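Local coordinates for alcohol dehydrogenase, zinc-containing (PDB 3IP1), which catalyses the NAD(+)-dependent oxidation of scyllo-inosose to 3-dehydro-scyllo-inosose, probably as one step in the breakdown of myo-inositol, at residues L193-P196 and T197-Y201; G360-M363 and T364-I367; R250-L253 and A254-L257; F286-T290 and G291-L295; A200-V204 and I205-G209. All blocks are in the same frame, centred on the assembly; numbering follows the deposited sequence.

Contact 1 of 5, residues L193-P196 and T197-Y201; sequences LVEP and TSVAY. With CD (cadmium ion), chain F.
The carbonyl oxygen of Leu193 is gripped twice by Thr197: OG1 reaches Leu193 O at 2.6 Å from one face of the carbonyl plane, and the backbone N of Thr197 comes in from the other. One residue on, the pattern repeats, with Ser198 OG donating to Val194 O at 2.7 Å from above its plane and Ser198 N from the opposite face. Both hydroxyls sit beside their own backbone N (chi1 -58° in Thr197, -65° in Ser198), which turns them back along the first turn of the helix. A valine in place of Thr197 would probably leave the buried Leu193 O with the backbone bond but without the hydroxyl's. Glu195 faces away from this turn; bent at chi2, it sends OE1 to the cadmium ion, 2.7 Å off, where His97, Glu98 and a water also bind. This is the site that holds zinc in the protein. Val199 lies alongside, its CG2 4.0 Å from Glu195 OE2. The turn opens helix 194-207, with Phe350 of helix 349-358 against Val194 and Ser198, and Ile225 and Ala228 of helix 224-235 against Val199 and Ala200.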
loop_
_atom_site.group_PDB
_atom_site.type_symbol
_atom_site.label_atom_id
_atom_site.label_comp_id
_atom_site.label_asym_id
_atom_site.label_seq_id
_atom_site.Cartn_x
_atom_site.Cartn_y
_atom_site.Cartn_z
ATOM N N LEU A 193 -1.031 0.922 -30.426
ATOM C CA LEU A 193 -1.580 1.777 -29.393
ATOM C C LEU A 193 -1.243 1.322 -27.962
ATOM O O LEU A 193 -1.729 1.918 -27.005
ATOM C CB LEU A 193 -3.103 1.875 -29.578
ATOM C CG LEU A 193 -3.539 2.714 -30.786
ATOM C CD1 LEU A 193 -4.941 2.354 -31.290
ATOM C CD2 LEU A 193 -3.465 4.198 -30.476
ATOM N N VAL A 194 -0.442 0.264 -27.806
ATOM C CA VAL A 194 -0.153 -0.249 -26.453
ATOM C C VAL A 194 0.737 0.729 -25.675
ATOM O O VAL A 194 0.514 0.991 -24.483
ATOM C CB VAL A 194 0.491 -1.662 -26.480
ATOM C CG1 VAL A 194 0.984 -2.076 -25.055
ATOM C CG2 VAL A 194 -0.496 -2.679 -27.053
ATOM N N GLU A 195 1.733 1.277 -26.357
ATOM C CA GLU A 195 2.646 2.222 -25.725
ATOM C C GLU A 195 1.933 3.466 -25.152
ATOM O O GLU A 195 2.042 3.728 -23.953
ATOM C CB GLU A 195 3.811 2.575 -26.673
ATOM C CG GLU A 195 4.988 3.314 -26.027
ATOM C CD GLU A 195 4.845 4.828 -26.019
ATOM O OE1 GLU A 195 3.962 5.375 -26.701
ATOM O OE2 GLU A 195 5.636 5.494 -25.315
ATOM N N PRO A 196 1.203 4.235 -25.984
ATOM C CA PRO A 196 0.517 5.388 -25.356
ATOM C C PRO A 196 -0.549 4.970 -24.322
ATOM O O PRO A 196 -0.814 5.715 -23.366
ATOM C CB PRO A 196 -0.142 6.109 -26.546
ATOM C CG PRO A 196 -0.206 5.075 -27.657
ATOM C CD PRO A 196 1.030 4.223 -27.455
ATOM N N THR A 197 -1.164 3.804 -24.504
ATOM C CA THR A 197 -2.190 3.354 -23.560
ATOM C C THR A 197 -1.519 3.018 -22.225
ATOM O O THR A 197 -2.091 3.267 -21.152
ATOM C CB THR A 197 -3.019 2.143 -24.114
ATOM O OG1 THR A 197 -3.646 2.519 -25.360
ATOM C CG2 THR A 197 -4.112 1.694 -23.104
ATOM N N SER A 198 -0.286 2.502 -22.313
ATOM C CA SER A 198 0.509 2.130 -21.134
ATOM C C SER A 198 1.052 3.333 -20.392
ATOM O O SER A 198 1.265 3.266 -19.180
ATOM C CB SER A 198 1.665 1.196 -21.542
ATOM O OG SER A 198 1.154 -0.039 -22.032
ATOM N N VAL A 199 1.300 4.428 -21.113
ATOM C CA VAL A 199 1.632 5.697 -20.468
ATOM C C VAL A 199 0.475 6.123 -19.544
ATOM O O VAL A 199 0.704 6.453 -18.378
ATOM C CB VAL A 199 1.935 6.815 -21.510
ATOM C CG1 VAL A 199 1.967 8.196 -20.843
ATOM C CG2 VAL A 199 3.268 6.537 -22.259
ATOM N N ALA A 200 -0.747 6.136 -20.078
ATOM C CA ALA A 200 -1.952 6.432 -19.307
ATOM C C ALA A 200 -2.119 5.433 -18.159
ATOM O O ALA A 200 -2.407 5.810 -17.022
ATOM C CB ALA A 200 -3.189 6.386 -20.213
ATOM N N TYR A 201 -1.924 4.158 -18.468
ATOM C CA TYR A 201 -2.086 3.111 -17.461
ATOM C C TYR A 201 -1.116 3.315 -16.298
ATOM O O TYR A 201 -1.529 3.263 -15.151
ATOM C CB TYR A 201 -1.908 1.729 -18.096
ATOM C CG TYR A 201 -2.344 0.555 -17.239
ATOM C CD1 TYR A 201 -1.575 0.133 -16.149
ATOM C CD2 TYR A 201 -3.506 -0.175 -17.553
ATOM C CE1 TYR A 201 -1.964 -0.971 -15.364
ATOM C CE2 TYR A 201 -3.894 -1.276 -16.799
ATOM C CZ TYR A 201 -3.119 -1.667 -15.694
ATOM O OH TYR A 201 -3.493 -2.751 -14.928
HETATM CD CD CD F . 4.334 7.918 -27.541
HETATM O O HOH W 1 2.777 8.330 -25.820
#

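Contact 2 of 5, residues G360-M363 and T364-I367; sequences GMDM and TKII
Thr364 closes an Asx turn with Asp362, and the chain then passes into a short 3-10 turn between helix 349-358 and strand 369-371. Thr364 gives both its donors to one oxygen: OG1 bonds to Asp362 OD1 at 2.6 Å on the syn lone pair, while Thr364 N meets Asp362 OD1 at 2.9 Å from above the carboxylate plane. The hydroxyl can do this because it stands between its own backbone N and carbonyl carbon (chi1 68°). Arg186 fixes the pair from outside, forming a salt bridge with Asp362 OD2 and a hydrogen bond with Thr364 OG1. With an alanine at Asp362, Thr364 N and OG1 would probably lose this acceptor, and Arg186 the carboxylate it pairs with. Next comes Lys365, which lays CG 3.6 Å from Asp362 O and then bends at its end. Its NZ stays 4.4 Å from Asp362 OD2, too far for a salt bridge, though the charges probably still attract; a water bonded to Asp362 N also takes a weak bond from NZ. Ile366 completes the turn through a nearly straight bond from Ile366 N to Met363 O, 3.1 Å long. Both Met363 and Ile366 pack on Leu193; Met363 also meets Thr197 of helix 194-207, and Ile366 meets Leu257 of helix 248-257. The Ile366 side chain crosses that of Met363, present as selenomethionine, whose bent chain brings CE to 4.2 Å from Ile366 CG2.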
loop_
_atom_site.group_PDB
_atom_site.type_symbol
_atom_site.label_atom_id
_atom_site.label_comp_id
_atom_site.label_asym_id
_atom_site.label_seq_id
_atom_site.Cartn_x
_atom_site.Cartn_y
_atom_site.Cartn_z
ATOM N N GLY A 360 -11.808 -6.726 -24.691
ATOM C CA GLY A 360 -12.850 -5.787 -25.143
ATOM C C GLY A 360 -12.537 -4.288 -25.198
ATOM O O GLY A 360 -13.258 -3.538 -25.859
HETATM N N MSE A 361 -11.483 -3.833 -24.513
HETATM C CA MSE A 361 -11.123 -2.420 -24.542
HETATM C C MSE A 361 -10.400 -2.075 -25.844
HETATM O O MSE A 361 -9.189 -2.303 -25.992
HETATM C CB MSE A 361 -10.268 -2.034 -23.330
HETATM C CG MSE A 361 -10.058 -0.525 -23.160
HETATM SE SE MSE A 361 -8.753 -0.140 -21.735
HETATM C CE MSE A 361 -7.119 -0.569 -22.718
ATOM N N ASP A 362 -11.156 -1.503 -26.771
ATOM C CA ASP A 362 -10.691 -1.219 -28.125
ATOM C C ASP A 362 -10.241 0.244 -28.309
ATOM O O ASP A 362 -11.064 1.149 -28.515
ATOM C CB ASP A 362 -11.799 -1.559 -29.137
ATOM C CG ASP A 362 -11.377 -1.304 -30.577
ATOM O OD1 ASP A 362 -10.176 -1.078 -30.831
ATOM O OD2 ASP A 362 -12.258 -1.335 -31.462
HETATM N N MSE A 363 -8.933 0.463 -28.288
HETATM C CA MSE A 363 -8.400 1.808 -28.447
HETATM C C MSE A 363 -8.326 2.262 -29.916
HETATM O O MSE A 363 -8.051 3.430 -30.179
HETATM C CB MSE A 363 -7.018 1.924 -27.789
HETATM C CG MSE A 363 -7.020 1.760 -26.292
HETATM SE SE MSE A 363 -8.042 3.159 -25.421
HETATM C CE MSE A 363 -7.179 4.715 -26.190
ATOM N N THR A 364 -8.554 1.349 -30.859
ATOM C CA THR A 364 -8.424 1.673 -32.293
ATOM C C THR A 364 -9.436 2.730 -32.730
ATOM O O THR A 364 -9.245 3.380 -33.760
ATOM C CB THR A 364 -8.516 0.426 -33.236
ATOM O OG1 THR A 364 -9.842 -0.129 -33.208
ATOM C CG2 THR A 364 -7.496 -0.634 -32.838
ATOM N N LYS A 365 -10.466 2.945 -31.909
ATOM C CA LYS A 365 -11.455 3.986 -32.161
ATOM C C LYS A 365 -10.829 5.375 -32.303
ATOM O O LYS A 365 -11.432 6.266 -32.892
ATOM C CB LYS A 365 -12.517 4.023 -31.052
ATOM C CG LYS A 365 -13.322 2.731 -30.876
ATOM C CD LYS A 365 -14.497 2.983 -29.946
ATOM C CE LYS A 365 -15.508 1.850 -29.992
ATOM N NZ LYS A 365 -15.198 0.792 -28.987
ATOM N N ILE A 366 -9.633 5.566 -31.757
ATOM C CA ILE A 366 -9.013 6.886 -31.775
ATOM C C ILE A 366 -8.168 7.165 -33.022
ATOM O O ILE A 366 -7.744 8.307 -33.242
ATOM C CB ILE A 366 -8.195 7.184 -30.484
ATOM C CG1 ILE A 366 -6.825 6.492 -30.525
ATOM C CG2 ILE A 366 -9.041 6.854 -29.221
ATOM C CD1 ILE A 366 -5.809 7.085 -29.549
ATOM N N ILE A 367 -7.926 6.141 -33.832
ATOM C CA ILE A 367 -7.151 6.324 -35.050
ATOM C C ILE A 367 -7.999 7.095 -36.061
ATOM O O ILE A 367 -9.027 6.610 -36.509
ATOM C CB ILE A 367 -6.622 4.980 -35.623
ATOM C CG1 ILE A 367 -5.681 4.306 -34.606
ATOM C CG2 ILE A 367 -5.896 5.200 -36.967
ATOM C CD1 ILE A 367 -5.339 2.854 -34.917
HETATM O O HOH W 2 -13.896 -0.061 -26.147
#

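Contact 3 of 5, residues R250-L253 and A254-L257; sequences RRNL and AKEL
Ala254 N bonds to Arg250 O at 2.9 Å, the first of four successive backbone bonds that tie residues 250-253 to 254-257 as turns of helix 248-257. Lys255 N and Glu256 N follow in the same way, paired with Arg251 O and Asn252 O. The last, from Leu257 N to Leu253 O at 3.0 Å, is the most bent of the four, with an N-H...O angle of 131°. Leu257 CG also lies 3.3 Å from Leu253 O. Between side chains the touches are of carbon against oxygen: Glu256 OE1 lies 3.4 Å from Leu253 CD2, where the two side chains cross, and Asn252 OD1 runs beside Lys255 with 3.9 Å to CE. The arginines find their polar partners beyond the helix. Arg250, extended through chi2 and chi3, puts NH1 on Lys387 O and Ser247 OG and lies against Glu245; Arg251 NH2 bonds to Glu245 O and adds a long, weak ion pair with Asp264. On the side facing helix 224-235, Leu253, Ala254 and Leu257 rest on Leu227, in the second beta-alpha-beta unit of a Rossmann fold. The contact is thus held by its backbone, while the two guanidinium groups diverge, each to its own partners outside the segments. Arg250 and Glu245 probably both bind NAD(+), as in related enzymes, and the hydrogen bonds from Arg250 NH1 to Lys387 and Ser247 are consistent with a positive group held in position beside the cofactor.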
loop_
_atom_site.group_PDB
_atom_site.type_symbol
_atom_site.label_atom_id
_atom_site.label_comp_id
_atom_site.label_asym_id
_atom_site.label_seq_id
_atom_site.Cartn_x
_atom_site.Cartn_y
_atom_site.Cartn_z
ATOM N N ARG A 250 -12.418 15.156 -29.912
ATOM C CA ARG A 250 -11.886 14.435 -28.761
ATOM C C ARG A 250 -12.953 14.142 -27.685
ATOM O O ARG A 250 -12.980 13.044 -27.126
ATOM C CB ARG A 250 -10.675 15.169 -28.208
ATOM C CG ARG A 250 -9.519 15.166 -29.209
ATOM C CD ARG A 250 -8.340 16.032 -28.809
ATOM N NE ARG A 250 -7.256 15.900 -29.787
ATOM C CZ ARG A 250 -7.244 16.502 -30.980
ATOM N NH1 ARG A 250 -8.253 17.284 -31.342
ATOM N NH2 ARG A 250 -6.230 16.334 -31.810
ATOM N N ARG A 251 -13.859 15.089 -27.440
ATOM C CA ARG A 251 -14.980 14.846 -26.529
ATOM C C ARG A 251 -15.912 13.721 -27.000
ATOM O O ARG A 251 -16.356 12.891 -26.194
ATOM C CB ARG A 251 -15.782 16.122 -26.282
ATOM C CG ARG A 251 -15.075 17.141 -25.412
ATOM C CD ARG A 251 -16.017 18.243 -24.983
ATOM N NE ARG A 251 -16.749 18.805 -26.115
ATOM C CZ ARG A 251 -16.342 19.852 -26.818
ATOM N NH1 ARG A 251 -17.069 20.289 -27.823
ATOM N NH2 ARG A 251 -15.213 20.464 -26.512
ATOM N N ASN A 252 -16.204 13.687 -28.299
ATOM C CA ASN A 252 -16.991 12.588 -28.870
ATOM C C ASN A 252 -16.274 11.232 -28.784
ATOM O O ASN A 252 -16.891 10.219 -28.490
ATOM C CB ASN A 252 -17.386 12.907 -30.313
ATOM C CG ASN A 252 -18.379 14.056 -30.399
ATOM O OD1 ASN A 252 -19.003 14.434 -29.397
ATOM N ND2 ASN A 252 -18.521 14.626 -31.591
ATOM N N LEU A 253 -14.966 11.235 -29.033
ATOM C CA LEU A 253 -14.151 10.041 -28.802
ATOM C C LEU A 253 -14.194 9.571 -27.351
ATOM O O LEU A 253 -14.309 8.378 -27.109
ATOM C CB LEU A 253 -12.698 10.248 -29.240
ATOM C CG LEU A 253 -12.464 10.157 -30.745
ATOM C CD1 LEU A 253 -10.968 10.307 -31.046
ATOM C CD2 LEU A 253 -13.019 8.854 -31.352
ATOM N N ALA A 254 -14.082 10.502 -26.401
ATOM C CA ALA A 254 -14.183 10.172 -24.982
ATOM C C ALA A 254 -15.535 9.498 -24.651
ATOM O O ALA A 254 -15.567 8.485 -23.952
ATOM C CB ALA A 254 -13.958 11.411 -24.117
ATOM N N LYS A 255 -16.639 10.041 -25.169
ATOM C CA LYS A 255 -17.945 9.394 -24.995
ATOM C C LYS A 255 -17.959 7.974 -25.555
ATOM O O LYS A 255 -18.553 7.083 -24.975
ATOM C CB LYS A 255 -19.068 10.204 -25.638
ATOM C CG LYS A 255 -19.477 11.442 -24.858
ATOM C CD LYS A 255 -20.910 11.859 -25.248
ATOM C CE LYS A 255 -20.932 12.773 -26.480
ATOM N NZ LYS A 255 -22.121 12.501 -27.347
ATOM N N GLU A 256 -17.271 7.769 -26.664
ATOM C CA GLU A 256 -17.219 6.483 -27.296
ATOM C C GLU A 256 -16.404 5.497 -26.478
ATOM O O GLU A 256 -16.607 4.284 -26.557
ATOM C CB GLU A 256 -16.569 6.639 -28.662
ATOM C CG GLU A 256 -17.292 5.951 -29.778
ATOM C CD GLU A 256 -16.513 6.018 -31.082
ATOM O OE1 GLU A 256 -15.866 7.056 -31.347
ATOM O OE2 GLU A 256 -16.541 5.024 -31.832
ATOM N N LEU A 257 -15.442 6.024 -25.730
ATOM C CA LEU A 257 -14.564 5.181 -24.929
ATOM C C LEU A 257 -15.153 4.904 -23.534
ATOM O O LEU A 257 -14.578 4.153 -22.767
ATOM C CB LEU A 257 -13.160 5.804 -24.859
ATOM C CG LEU A 257 -12.441 5.768 -26.218
ATOM C CD1 LEU A 257 -11.169 6.647 -26.264
ATOM C CD2 LEU A 257 -12.145 4.330 -26.639
#

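Contact 4 of 5, residues F286-T290 and G291-L295; sequences FLEAT and GVPQL
Thr290 OG1 accepts a hydrogen bond from Val292 N at 2.8 Å with a fairly straight N-H, the bond that defines an ST turn. The same hydroxyl donates its own proton to Glu288 OE2 at 2.5 Å, so it is donor to the carboxylate and acceptor from the backbone at once. Thr290 N reaches OE2 as well, and the two donors come on the syn side of the oxygen but from opposite faces of the carboxylate plane. Glu288 OE1 takes a weak bond from Gly291 N at 3.4 Å and lies 3.5 Å from Pro293 CD, the glutamate and the proline ring crossing at about a right angle. Behind these come the features that set them. Glu288 is bent at chi2 (-49°), which turns its carboxylate toward the backbone N of Thr290 and Gly291 instead of letting it run on from the strand. Gly291 has phi 85°, where a CB would press into Thr290 O. Val292 takes the N-cap place, its carbonyl receiving Leu295 N. With several N-H and O-H groups turned to it, the buried carboxylate is probably kept negative. The loop joins strand 285-288 to helix 293-306 in a beta-alpha-beta unit of the Rossmann domain; Val296 of that helix packs on Glu288 and Thr290, Leu220 of strand 216-220 on Thr290, and strand 313-316 pairs with Phe286 and Glu288.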
loop_
_atom_site.group_PDB
_atom_site.type_symbol
_atom_site.label_atom_id
_atom_site.label_comp_id
_atom_site.label_asym_id
_atom_site.label_seq_id
_atom_site.Cartn_x
_atom_site.Cartn_y
_atom_site.Cartn_z
ATOM N N PHE A 286 -7.644 12.800 -10.300
ATOM C CA PHE A 286 -7.599 13.754 -11.395
ATOM C C PHE A 286 -6.355 13.460 -12.230
ATOM O O PHE A 286 -5.273 13.258 -11.691
ATOM C CB PHE A 286 -7.531 15.199 -10.880
ATOM C CG PHE A 286 -8.718 15.624 -10.041
ATOM C CD1 PHE A 286 -8.822 15.227 -8.715
ATOM C CD2 PHE A 286 -9.709 16.459 -10.586
ATOM C CE1 PHE A 286 -9.923 15.634 -7.921
ATOM C CE2 PHE A 286 -10.810 16.880 -9.823
ATOM C CZ PHE A 286 -10.926 16.475 -8.489
ATOM N N LEU A 287 -6.514 13.422 -13.551
ATOM C CA LEU A 287 -5.378 13.226 -14.435
ATOM C C LEU A 287 -5.153 14.527 -15.166
ATOM O O LEU A 287 -6.022 14.990 -15.924
ATOM C CB LEU A 287 -5.612 12.094 -15.437
ATOM C CG LEU A 287 -4.425 11.820 -16.377
ATOM C CD1 LEU A 287 -3.181 11.282 -15.588
ATOM C CD2 LEU A 287 -4.780 10.882 -17.513
ATOM N N GLU A 288 -3.990 15.122 -14.922
ATOM C CA GLU A 288 -3.611 16.352 -15.579
ATOM C C GLU A 288 -2.860 15.973 -16.849
ATOM O O GLU A 288 -1.665 15.690 -16.799
ATOM C CB GLU A 288 -2.707 17.189 -14.663
ATOM C CG GLU A 288 -2.685 18.689 -14.996
ATOM C CD GLU A 288 -2.452 18.981 -16.477
ATOM O OE1 GLU A 288 -1.289 19.061 -16.926
ATOM O OE2 GLU A 288 -3.452 19.120 -17.197
ATOM N N ALA A 289 -3.582 15.946 -17.968
ATOM C CA ALA A 289 -3.013 15.574 -19.257
ATOM C C ALA A 289 -3.136 16.701 -20.288
ATOM O O ALA A 289 -3.185 16.423 -21.478
ATOM C CB ALA A 289 -3.686 14.301 -19.780
ATOM N N THR A 290 -3.192 17.957 -19.826
ATOM C CA THR A 290 -3.320 19.122 -20.721
ATOM C C THR A 290 -1.976 19.705 -21.132
ATOM O O THR A 290 -1.847 20.240 -22.215
ATOM C CB THR A 290 -4.115 20.309 -20.103
ATOM O OG1 THR A 290 -3.371 20.863 -19.013
ATOM C CG2 THR A 290 -5.537 19.907 -19.644
ATOM N N GLY A 291 -0.991 19.651 -20.250
ATOM C CA GLY A 291 0.250 20.350 -20.506
ATOM C C GLY A 291 0.167 21.809 -20.078
ATOM O O GLY A 291 1.158 22.520 -20.134
ATOM N N VAL A 292 -1.006 22.261 -19.639
ATOM C CA VAL A 292 -1.138 23.606 -19.074
ATOM C C VAL A 292 -1.571 23.545 -17.599
ATOM O O VAL A 292 -2.547 24.198 -17.204
ATOM C CB VAL A 292 -2.055 24.542 -19.940
ATOM C CG1 VAL A 292 -1.330 24.967 -21.197
ATOM C CG2 VAL A 292 -3.381 23.872 -20.306
ATOM N N PRO A 293 -0.819 22.770 -16.771
ATOM C CA PRO A 293 -1.207 22.541 -15.378
ATOM C C PRO A 293 -1.282 23.830 -14.594
ATOM O O PRO A 293 -2.003 23.906 -13.610
ATOM C CB PRO A 293 -0.084 21.631 -14.827
ATOM C CG PRO A 293 1.061 21.837 -15.727
ATOM C CD PRO A 293 0.459 22.099 -17.080
ATOM N N GLN A 294 -0.564 24.845 -15.041
ATOM C CA GLN A 294 -0.662 26.160 -14.416
ATOM C C GLN A 294 -1.940 26.929 -14.773
ATOM O O GLN A 294 -2.309 27.853 -14.052
ATOM C CB GLN A 294 0.592 26.989 -14.707
ATOM C CG GLN A 294 0.702 27.502 -16.138
ATOM C CD GLN A 294 1.009 26.414 -17.166
ATOM O OE1 GLN A 294 0.691 26.575 -18.338
ATOM N NE2 GLN A 294 1.629 25.307 -16.732
ATOM N N LEU A 295 -2.623 26.558 -15.862
ATOM C CA LEU A 295 -3.944 27.149 -16.181
ATOM C C LEU A 295 -5.120 26.403 -15.539
ATOM O O LEU A 295 -6.145 27.009 -15.217
ATOM C CB LEU A 295 -4.202 27.237 -17.698
ATOM C CG LEU A 295 -3.248 27.921 -18.701
ATOM C CD1 LEU A 295 -3.902 27.983 -20.094
ATOM C CD2 LEU A 295 -2.779 29.321 -18.256
#

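Contact 5 of 5, residues A200-V204 and I205-G209; sequences AYNAV and IVRGG
Tyr201 O receives Ile205 N at 2.9 Å in the ordinary helical way, but the next turn widens to the pi type: Arg207 N skips to Asn202 O, five residues back, at 2.8 Å and nearly straight (175°). Gly208 N follows with a weak bond to Ala203 O. At Gly208 a CB would run into the carbonyls of Ala203 and Val204, and Gly209 then leaves the helix with positive phi, so glycines suit both places. Among the side chains, Ile205 CG1 sits over one face of the Tyr201 ring, 3.8 Å from its centroid and almost on the ring normal, a CH-pi contact. Ile205 CB adds 3.6 Å to Tyr201 CE1, and Val206 CG2 stands at the ring's edge. Asn202 crosses Val206 with OD1 3.6 Å from Val206 CB. It also runs alongside Arg207, its ND2 4.0 Å from Arg207 CG, before the bent arginine chain carries NE on to Gly340 O and NH2 to Gln337 of a third subunit. Tyr201 OH bonds to Pro213 O of a second subunit, so in this four-chain assembly the helix end touches two neighbouring subunits. Within its own chain it packs against helix 349-358, touched by Tyr201 and Val206, helix 224-235, where Val204 meets Leu233, and strand 285-288, whose Leu287 packs on Ala203 and Val204.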
loop_
_atom_site.group_PDB
_atom_site.type_symbol
_atom_site.label_atom_id
_atom_site.label_comp_id
_atom_site.label_asym_id
_atom_site.label_seq_id
_atom_site.Cartn_x
_atom_site.Cartn_y
_atom_site.Cartn_z
ATOM N N ALA A 200 -0.747 6.136 -20.078
ATOM C CA ALA A 200 -1.952 6.432 -19.307
ATOM C C ALA A 200 -2.119 5.433 -18.159
ATOM O O ALA A 200 -2.407 5.810 -17.022
ATOM C CB ALA A 200 -3.189 6.386 -20.213
ATOM N N TYR A 201 -1.924 4.158 -18.468
ATOM C CA TYR A 201 -2.086 3.111 -17.461
ATOM C C TYR A 201 -1.116 3.315 -16.298
ATOM O O TYR A 201 -1.529 3.263 -15.151
ATOM C CB TYR A 201 -1.908 1.729 -18.096
ATOM C CG TYR A 201 -2.344 0.555 -17.239
ATOM C CD1 TYR A 201 -1.575 0.133 -16.149
ATOM C CD2 TYR A 201 -3.506 -0.175 -17.553
ATOM C CE1 TYR A 201 -1.964 -0.971 -15.364
ATOM C CE2 TYR A 201 -3.894 -1.276 -16.799
ATOM C CZ TYR A 201 -3.119 -1.667 -15.694
ATOM O OH TYR A 201 -3.493 -2.751 -14.928
ATOM N N ASN A 202 0.158 3.549 -16.610
ATOM C CA ASN A 202 1.178 3.820 -15.590
ATOM C C ASN A 202 0.785 5.041 -14.754
ATOM O O ASN A 202 0.944 5.061 -13.536
ATOM C CB ASN A 202 2.541 4.053 -16.253
ATOM C CG ASN A 202 3.676 4.259 -15.239
ATOM O OD1 ASN A 202 4.031 3.351 -14.488
ATOM N ND2 ASN A 202 4.276 5.453 -15.250
ATOM N N ALA A 203 0.239 6.050 -15.418
ATOM C CA ALA A 203 -0.126 7.269 -14.746
ATOM C C ALA A 203 -1.292 7.077 -13.787
ATOM O O ALA A 203 -1.234 7.568 -12.671
ATOM C CB ALA A 203 -0.416 8.370 -15.766
ATOM N N VAL A 204 -2.332 6.352 -14.193
ATOM C CA VAL A 204 -3.533 6.255 -13.341
ATOM C C VAL A 204 -3.628 5.045 -12.384
ATOM O O VAL A 204 -4.253 5.152 -11.310
ATOM C CB VAL A 204 -4.868 6.399 -14.135
ATOM C CG1 VAL A 204 -4.907 7.743 -14.849
ATOM C CG2 VAL A 204 -5.078 5.261 -15.123
ATOM N N ILE A 205 -3.024 3.922 -12.781
ATOM C CA ILE A 205 -3.095 2.677 -12.007
ATOM C C ILE A 205 -1.858 2.549 -11.127
ATOM O O ILE A 205 -1.982 2.393 -9.909
ATOM C CB ILE A 205 -3.227 1.417 -12.931
ATOM C CG1 ILE A 205 -4.480 1.490 -13.809
ATOM C CG2 ILE A 205 -3.204 0.099 -12.105
ATOM C CD1 ILE A 205 -5.763 1.806 -13.085
ATOM N N VAL A 206 -0.675 2.627 -11.745
ATOM C CA VAL A 206 0.586 2.444 -11.030
ATOM C C VAL A 206 0.994 3.645 -10.158
ATOM O O VAL A 206 1.198 3.488 -8.961
ATOM C CB VAL A 206 1.754 2.087 -11.989
ATOM C CG1 VAL A 206 3.034 1.766 -11.185
ATOM C CG2 VAL A 206 1.366 0.888 -12.892
ATOM N N ARG A 207 1.165 4.824 -10.765
ATOM C CA ARG A 207 1.523 6.035 -10.026
ATOM C C ARG A 207 0.350 6.631 -9.253
ATOM O O ARG A 207 0.490 6.991 -8.093
ATOM C CB ARG A 207 2.096 7.098 -10.986
ATOM C CG ARG A 207 3.461 6.738 -11.554
ATOM C CD ARG A 207 4.485 6.603 -10.433
ATOM N NE ARG A 207 4.868 7.923 -9.929
ATOM C CZ ARG A 207 5.052 8.227 -8.652
ATOM N NH1 ARG A 207 4.890 7.316 -7.708
ATOM N NH2 ARG A 207 5.422 9.454 -8.323
ATOM N N GLY A 208 -0.796 6.762 -9.920
ATOM C CA GLY A 208 -1.990 7.333 -9.322
ATOM C C GLY A 208 -2.575 6.484 -8.222
ATOM O O GLY A 208 -3.326 6.988 -7.382
ATOM N N GLY A 209 -2.234 5.196 -8.224
ATOM C CA GLY A 209 -2.728 4.264 -7.216
ATOM C C GLY A 209 -4.016 3.567 -7.625
ATOM O O GLY A 209 -4.533 2.730 -6.875
#

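Along the chain the order is contact 1, contact 5, contact 3, contact 4, contact 2. Contacts 1 and 5 lie on helix 194-207, centres 10 Å apart, sharing Ala200 and Tyr201; that one helix therefore runs from the metal site to two neighbouring subunits of the four-chain assembly. Contacts 3 and 4, 19 Å apart without touching, belong to separate beta-alpha-beta units of the parallel Rossmann sheet. Contact 2, in the loop after helix 349-358, joins helix 248-257 to helix 194-207: it touches contact 1 through Leu193 and Thr197, and contact 3 through Leu253, Glu256 and Leu257. Contact 4 meets contact 5 through Leu287. Helix 194-207, carrying the metal ligand Glu195, thus packs against parts of the nucleotide-binding domain.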